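Local coordinates for FEZ-1 protein (PDB 5WCK), which probably hydrolyses beta-lactam antibiotics as a monomeric, two-zinc metallo-beta-lactamase of subclass B3, at residues N16-G21 and L29-R34; V140-L145 and T155-L160. The protein carries 2 engineered substitutions. All coordinates share one frame; numbering follows the deposited sequence.

Interaction 1. Residues N16-G21 and L29-R34; sequences NLYYVG and LIVTPR. With SO4 (sulfate ion), chain F.
The antiparallel beta hairpin of strands 17-19 and 28-32 is set by two bridges, Tyr18 with Leu29 and Leu17 with Ile30; the N-to-C directions of the two short segments differ by 143°. Tyr18 and Leu29 are the hydrogen-bonded pair, with Tyr18 N 2.8 Å from Leu29 O and Leu29 N 2.9 Å from Tyr18 O. Leu17 and Ile30 form the non-hydrogen-bonded pair. Beyond it Asn16 grips Val31 twice: Asn16 O accepts from Val31 N at 3.1 Å, and Asn16 ND2 donates to Val31 O at 2.9 Å. The second bond depends on a chi1 of 62°, which puts CG between backbone N and carbonyl carbon and carries the amide across to the partner strand. Val31 O lies near the amide plane, but ND2 stands above the carbonyl plane, 45° out of it. Thr139 OG1 is a second partner of ND2.

On the Leu17 face, CD1 of Leu17 rests on Ile30 CG1 at 3.8 Å. On the Tyr18 face, Tyr18 CE1 meets Val31 CG2 at 3.7 Å, and both methyls of Val20 rest against Leu29 CB beside helix 47-56. Past the strand, Arg34 NE donates to O3 of a sulfate, probably from the crystallisation liquor, at 2.9 Å. Such a hairpin, with one face toward helices and the other toward a second sheet, belongs to the alpha-beta/beta-alpha sandwich of metallo-beta-lactamases.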
loop_
_atom_site.group_PDB
_atom_site.type_symbol
_atom_site.label_atom_id
_atom_site.label_comp_id
_atom_site.label_asym_id
_atom_site.label_seq_id
_atom_site.Cartn_x
_atom_site.Cartn_y
_atom_site.Cartn_z
ATOM N N ASN A 16 9.407 3.905 -14.312
ATOM C CA ASN A 16 9.481 2.445 -14.236
ATOM C C ASN A 16 8.497 1.860 -13.215
ATOM O O ASN A 16 8.715 0.721 -12.759
ATOM C CB ASN A 16 10.919 1.979 -13.947
ATOM C CG ASN A 16 11.483 2.452 -12.619
ATOM O OD1 ASN A 16 11.086 3.495 -12.112
ATOM N ND2 ASN A 16 12.468 1.729 -12.087
ATOM N N LEU A 17 7.396 2.570 -12.950
ATOM C CA LEU A 17 6.365 2.128 -12.018
ATOM C C LEU A 17 5.112 1.746 -12.804
ATOM O O LEU A 17 4.593 2.561 -13.593
ATOM C CB LEU A 17 6.061 3.254 -11.022
ATOM C CG LEU A 17 4.878 3.015 -10.081
ATOM C CD1 LEU A 17 5.161 1.918 -9.096
ATOM C CD2 LEU A 17 4.532 4.295 -9.341
ATOM N N TYR A 18 4.654 0.514 -12.575
ATOM C CA TYR A 18 3.527 -0.095 -13.267
ATOM C C TYR A 18 2.457 -0.501 -12.254
ATOM O O TYR A 18 2.748 -0.862 -11.100
ATOM C CB TYR A 18 3.960 -1.352 -14.030
ATOM C CG TYR A 18 4.985 -1.094 -15.100
ATOM C CD1 TYR A 18 6.320 -0.890 -14.794
ATOM C CD2 TYR A 18 4.613 -1.020 -16.438
ATOM C CE1 TYR A 18 7.249 -0.620 -15.780
ATOM C CE2 TYR A 18 5.547 -0.780 -17.437
ATOM C CZ TYR A 18 6.871 -0.582 -17.109
ATOM O OH TYR A 18 7.822 -0.313 -18.071
ATOM N N TYR A 19 1.207 -0.461 -12.715
ATOM C CA TYR A 19 0.074 -0.985 -11.989
ATOM C C TYR A 19 -0.151 -2.445 -12.403
ATOM O O TYR A 19 -0.310 -2.713 -13.612
ATOM C CB TYR A 19 -1.194 -0.179 -12.309
ATOM C CG TYR A 19 -2.333 -0.536 -11.391
ATOM C CD1 TYR A 19 -2.327 -0.088 -10.080
ATOM C CD2 TYR A 19 -3.384 -1.351 -11.783
ATOM C CE1 TYR A 19 -3.333 -0.427 -9.196
ATOM C CE2 TYR A 19 -4.389 -1.718 -10.898
ATOM C CZ TYR A 19 -4.373 -1.239 -9.602
ATOM O OH TYR A 19 -5.325 -1.588 -8.696
ATOM N N VAL A 20 -0.186 -3.354 -11.429
ATOM C CA VAL A 20 -0.444 -4.777 -11.684
ATOM C C VAL A 20 -1.515 -5.311 -10.734
ATOM O O VAL A 20 -1.557 -6.502 -10.451
ATOM C CB VAL A 20 0.844 -5.611 -11.603
ATOM C CG1 VAL A 20 1.778 -5.277 -12.758
ATOM C CG2 VAL A 20 1.578 -5.466 -10.266
ATOM N N GLY A 21 -2.378 -4.413 -10.244
ATOM C CA GLY A 21 -3.414 -4.803 -9.324
ATOM C C GLY A 21 -4.762 -5.045 -9.981
ATOM O O GLY A 21 -4.870 -5.314 -11.181
ATOM N N LEU A 29 4.331 -2.700 -9.581
ATOM C CA LEU A 29 5.557 -3.350 -10.028
ATOM C C LEU A 29 6.564 -2.267 -10.397
ATOM O O LEU A 29 6.255 -1.375 -11.179
ATOM C CB LEU A 29 5.290 -4.244 -11.247
ATOM C CG LEU A 29 6.454 -5.145 -11.652
ATOM C CD1 LEU A 29 6.590 -6.326 -10.700
ATOM C CD2 LEU A 29 6.317 -5.629 -13.085
ATOM N N ILE A 30 7.757 -2.349 -9.805
ATOM C CA ILE A 30 8.842 -1.419 -10.124
ATOM C C ILE A 30 9.889 -2.266 -10.849
ATOM O O ILE A 30 10.395 -3.233 -10.291
ATOM C CB ILE A 30 9.399 -0.714 -8.872
ATOM C CG1 ILE A 30 8.368 0.179 -8.178
ATOM C CG2 ILE A 30 10.605 0.125 -9.249
ATOM C CD1 ILE A 30 7.416 -0.502 -7.263
ATOM N N VAL A 31 10.206 -1.876 -12.085
ATOM C CA VAL A 31 11.024 -2.681 -12.993
ATOM C C VAL A 31 12.409 -2.035 -13.090
ATOM O O VAL A 31 12.520 -0.861 -13.454
ATOM C CB VAL A 31 10.367 -2.801 -14.376
ATOM C CG1 VAL A 31 11.287 -3.507 -15.362
ATOM C CG2 VAL A 31 9.035 -3.519 -14.277
ATOM N N THR A 32 13.441 -2.821 -12.780
ATOM C CA THR A 32 14.830 -2.343 -12.786
ATOM C C THR A 32 15.699 -3.316 -13.562
ATOM O O THR A 32 15.353 -4.477 -13.766
ATOM C CB THR A 32 15.413 -2.140 -11.380
ATOM O OG1 THR A 32 16.012 -3.359 -10.924
ATOM C CG2 THR A 32 14.381 -1.674 -10.373
ATOM N N PRO A 33 16.897 -2.857 -13.982
ATOM C CA PRO A 33 17.851 -3.747 -14.644
ATOM C C PRO A 33 18.315 -4.942 -13.804
ATOM O O PRO A 33 18.890 -5.899 -14.376
ATOM C CB PRO A 33 19.020 -2.817 -14.977
ATOM C CG PRO A 33 18.422 -1.444 -14.995
ATOM C CD PRO A 33 17.381 -1.473 -13.898
ATOM N N ARG A 34 18.077 -4.899 -12.485
ATOM C CA ARG A 34 18.517 -5.947 -11.577
ATOM C C ARG A 34 17.325 -6.713 -10.996
ATOM O O ARG A 34 17.483 -7.447 -10.002
ATOM C CB ARG A 34 19.393 -5.359 -10.460
ATOM C CG ARG A 34 20.585 -4.552 -10.966
ATOM C CD ARG A 34 21.532 -5.373 -11.821
ATOM N NE ARG A 34 22.189 -6.385 -11.036
ATOM C CZ ARG A 34 22.954 -7.356 -11.530
ATOM N NH1 ARG A 34 23.052 -7.536 -12.841
ATOM N NH2 ARG A 34 23.638 -8.119 -10.700
HETATM S S SO4 F . 22.600 -6.406 -7.458
HETATM O O1 SO4 F . 21.209 -5.971 -7.538
HETATM O O2 SO4 F . 22.671 -7.856 -7.717
HETATM O O3 SO4 F . 23.347 -5.639 -8.495
HETATM O O4 SO4 F . 23.271 -6.123 -6.202
#

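Interaction 2. Residues V140-L145 and T155-L160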
loop_
_atom_site.group_PDB
_atom_site.type_symbol
_atom_site.label_atom_id
_atom_site.label_comp_id
_atom_site.label_asym_id
_atom_site.label_seq_id
_atom_site.Cartn_x
_atom_site.Cartn_y
_atom_site.Cartn_z
ATOM N N VAL A 140 15.159 3.817 -6.024
ATOM C CA VAL A 140 15.169 4.033 -4.570
ATOM C C VAL A 140 13.736 4.318 -4.110
ATOM O O VAL A 140 13.167 5.368 -4.498
ATOM C CB VAL A 140 16.085 5.202 -4.177
ATOM C CG1 VAL A 140 16.056 5.434 -2.667
ATOM C CG2 VAL A 140 17.511 4.997 -4.677
ATOM N N LEU A 141 13.179 3.420 -3.285
ATOM C CA LEU A 141 11.878 3.613 -2.627
ATOM C C LEU A 141 12.173 3.983 -1.173
ATOM O O LEU A 141 13.151 3.489 -0.597
ATOM C CB LEU A 141 11.041 2.328 -2.665
ATOM C CG LEU A 141 10.201 2.110 -3.917
ATOM C CD1 LEU A 141 11.045 2.160 -5.163
ATOM C CD2 LEU A 141 9.471 0.770 -3.853
ATOM N N THR A 142 11.327 4.818 -0.578
ATOM C CA THR A 142 11.465 5.176 0.825
ATOM C C THR A 142 10.210 4.767 1.593
ATOM O O THR A 142 9.069 5.057 1.151
ATOM C CB THR A 142 11.745 6.668 1.032
ATOM O OG1 THR A 142 12.969 7.063 0.379
ATOM C CG2 THR A 142 11.873 6.990 2.504
ATOM N N ALA A 143 10.421 4.076 2.720
ATOM C CA ALA A 143 9.352 3.632 3.607
ATOM C C ALA A 143 9.074 4.719 4.649
ATOM O O ALA A 143 9.952 5.073 5.435
ATOM C CB ALA A 143 9.747 2.354 4.285
ATOM N N HIS A 144 7.864 5.271 4.634
ATOM C CA HIS A 144 7.452 6.241 5.635
ATOM C C HIS A 144 6.446 5.585 6.569
ATOM O O HIS A 144 5.411 5.103 6.122
ATOM C CB HIS A 144 6.844 7.501 5.022
ATOM C CG HIS A 144 7.749 8.190 4.065
ATOM N ND1 HIS A 144 8.569 9.234 4.431
ATOM C CD2 HIS A 144 7.981 7.952 2.754
ATOM C CE1 HIS A 144 9.227 9.649 3.354
ATOM N NE2 HIS A 144 8.891 8.882 2.333
ATOM N N LEU A 145 6.758 5.590 7.865
ATOM C CA LEU A 145 5.824 5.095 8.852
ATOM C C LEU A 145 4.693 6.120 9.007
ATOM O O LEU A 145 4.918 7.253 9.472
ATOM C CB LEU A 145 6.566 4.845 10.167
ATOM C CG LEU A 145 5.740 4.308 11.329
ATOM C CD1 LEU A 145 5.060 3.012 11.003
ATOM C CD2 LEU A 145 6.619 4.147 12.558
ATOM N N THR A 155 3.658 4.233 4.019
ATOM C CA THR A 155 3.445 5.020 2.823
ATOM C C THR A 155 4.762 5.001 2.045
ATOM O O THR A 155 5.799 5.436 2.555
ATOM C CB THR A 155 3.007 6.437 3.190
ATOM O OG1 THR A 155 1.679 6.350 3.721
ATOM C CG2 THR A 155 2.991 7.365 1.991
ATOM N N TRP A 156 4.713 4.483 0.827
ATOM C CA TRP A 156 5.895 4.279 -0.005
ATOM C C TRP A 156 6.062 5.467 -0.949
ATOM O O TRP A 156 5.101 5.854 -1.580
ATOM C CB TRP A 156 5.776 2.961 -0.788
ATOM C CG TRP A 156 5.965 1.722 0.040
ATOM C CD1 TRP A 156 5.024 0.847 0.508
ATOM C CD2 TRP A 156 7.225 1.247 0.518
ATOM N NE1 TRP A 156 5.615 -0.134 1.269
ATOM C CE2 TRP A 156 6.974 0.073 1.263
ATOM C CE3 TRP A 156 8.533 1.700 0.357
ATOM C CZ2 TRP A 156 8.020 -0.627 1.863
ATOM C CZ3 TRP A 156 9.559 0.992 0.934
ATOM C CH2 TRP A 156 9.295 -0.147 1.691
ATOM N N THR A 157 7.278 6.010 -1.051
ATOM C CA THR A 157 7.527 7.097 -1.985
ATOM C C THR A 157 8.714 6.766 -2.888
ATOM O O THR A 157 9.625 6.015 -2.524
ATOM C CB THR A 157 7.717 8.433 -1.258
ATOM O OG1 THR A 157 8.920 8.366 -0.486
ATOM C CG2 THR A 157 6.528 8.810 -0.396
ATOM N N MET A 158 8.655 7.336 -4.096
ATOM C CA MET A 158 9.783 7.283 -5.014
ATOM C C MET A 158 9.686 8.462 -5.978
ATOM O O MET A 158 8.623 9.016 -6.158
ATOM C CB MET A 158 9.842 5.976 -5.804
ATOM C CG MET A 158 8.634 5.763 -6.673
ATOM S SD MET A 158 8.481 4.120 -7.427
ATOM C CE MET A 158 9.999 4.062 -8.369
ATOM N N LYS A 159 10.828 8.825 -6.567
ATOM C CA LYS A 159 10.879 9.879 -7.590
ATOM C C LYS A 159 10.914 9.221 -8.969
ATOM O O LYS A 159 11.662 8.257 -9.177
ATOM C CB LYS A 159 12.082 10.786 -7.344
ATOM C CG LYS A 159 11.972 12.180 -7.949
ATOM C CD LYS A 159 12.968 13.117 -7.276
ATOM C CE LYS A 159 13.098 14.480 -7.918
ATOM N NZ LYS A 159 14.462 15.036 -7.737
ATOM N N LEU A 160 10.048 9.687 -9.875
ATOM C CA LEU A 160 9.871 9.105 -11.200
ATOM C C LEU A 160 10.148 10.211 -12.234
ATOM O O LEU A 160 9.742 11.359 -12.040
ATOM C CB LEU A 160 8.434 8.580 -11.366
ATOM C CG LEU A 160 8.049 7.369 -10.513
ATOM C CD1 LEU A 160 6.566 7.103 -10.549
ATOM C CD2 LEU A 160 8.817 6.131 -10.955
HETATM O O HOH W 1 13.288 7.484 -6.096
#
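Ala143 and Trp156 meet on the buried face of an antiparallel beta hairpin, strands 139-145 and 154-162, in the second sheet of the metallo-beta-lactamase sandwich. The axes of the two short segments lie 4.7 Å apart at closest approach, and their N-to-C directions differ by 152°. Ala143 and Trp156 are a non-hydrogen-bonded pair, flanked by two hydrogen-bonded ones, Thr142 with Thr157 and His144 with Thr155. Four backbone bonds fix this register, among them Thr142 N to Thr157 O at 2.8 Å.

The tight side centres on the indole. Ala143 CB sits over a face of its six-membered ring, 4.0 Å from the centroid and 28° off the normal, a CH-pi contact. Leu141 CB closes on Trp156 CE3 at 4.0 Å, approaching obliquely. The bond from Trp156 NE1 to Ile69 O restrains the rotation of the ring, and Leu68 of the first sheet packs beside it. Further along, Leu141 and Met158 run alongside each other in the same direction, with CD1 of Leu141 3.9 Å from Met158 CE.

The other face is polar and less completely buried. There His144, partly exposed, presents a ring edge to Thr155 O and Thr157 OG1; its NE2 shares a hydrogen bond with Thr157 OG1 at 2.9 Å, in which either may donate. Thr157 brings its hydroxyl there with a chi1 of 66°, while its methyl CG2 also touches the imidazole.

The loose end lies at Val140 and the exposed Lys159, where direct strand pairing has given way to a water: it donates to Val140 O at 2.7 Å and accepts from Lys159 N at 2.8 Å.

How the interactions relate
From the N terminus, interaction 1 comes first, closing a hairpin with seven residues between its segments. The chain then passes strands 35-39 and 64-68, the zinc ligands His71, His73, Asp75 and His76, and the last two strands of the first sheet before interaction 2 closes a second hairpin, whose loop carries the zinc ligand His149. The two are in series, so neither encloses nor crosses the other. Their centres are 14 Å apart, yet they touch: Leu17 CD2 lies 3.7 Å from Leu160 CD1, and Ile30 CG1 4.0 Å from Met158 SD. This apolar packing joins the two sheets. Interaction 1 lies away from the zinc site, whereas Thr155 of interaction 2 is about 12 Å from a zinc ion (side chain to ion).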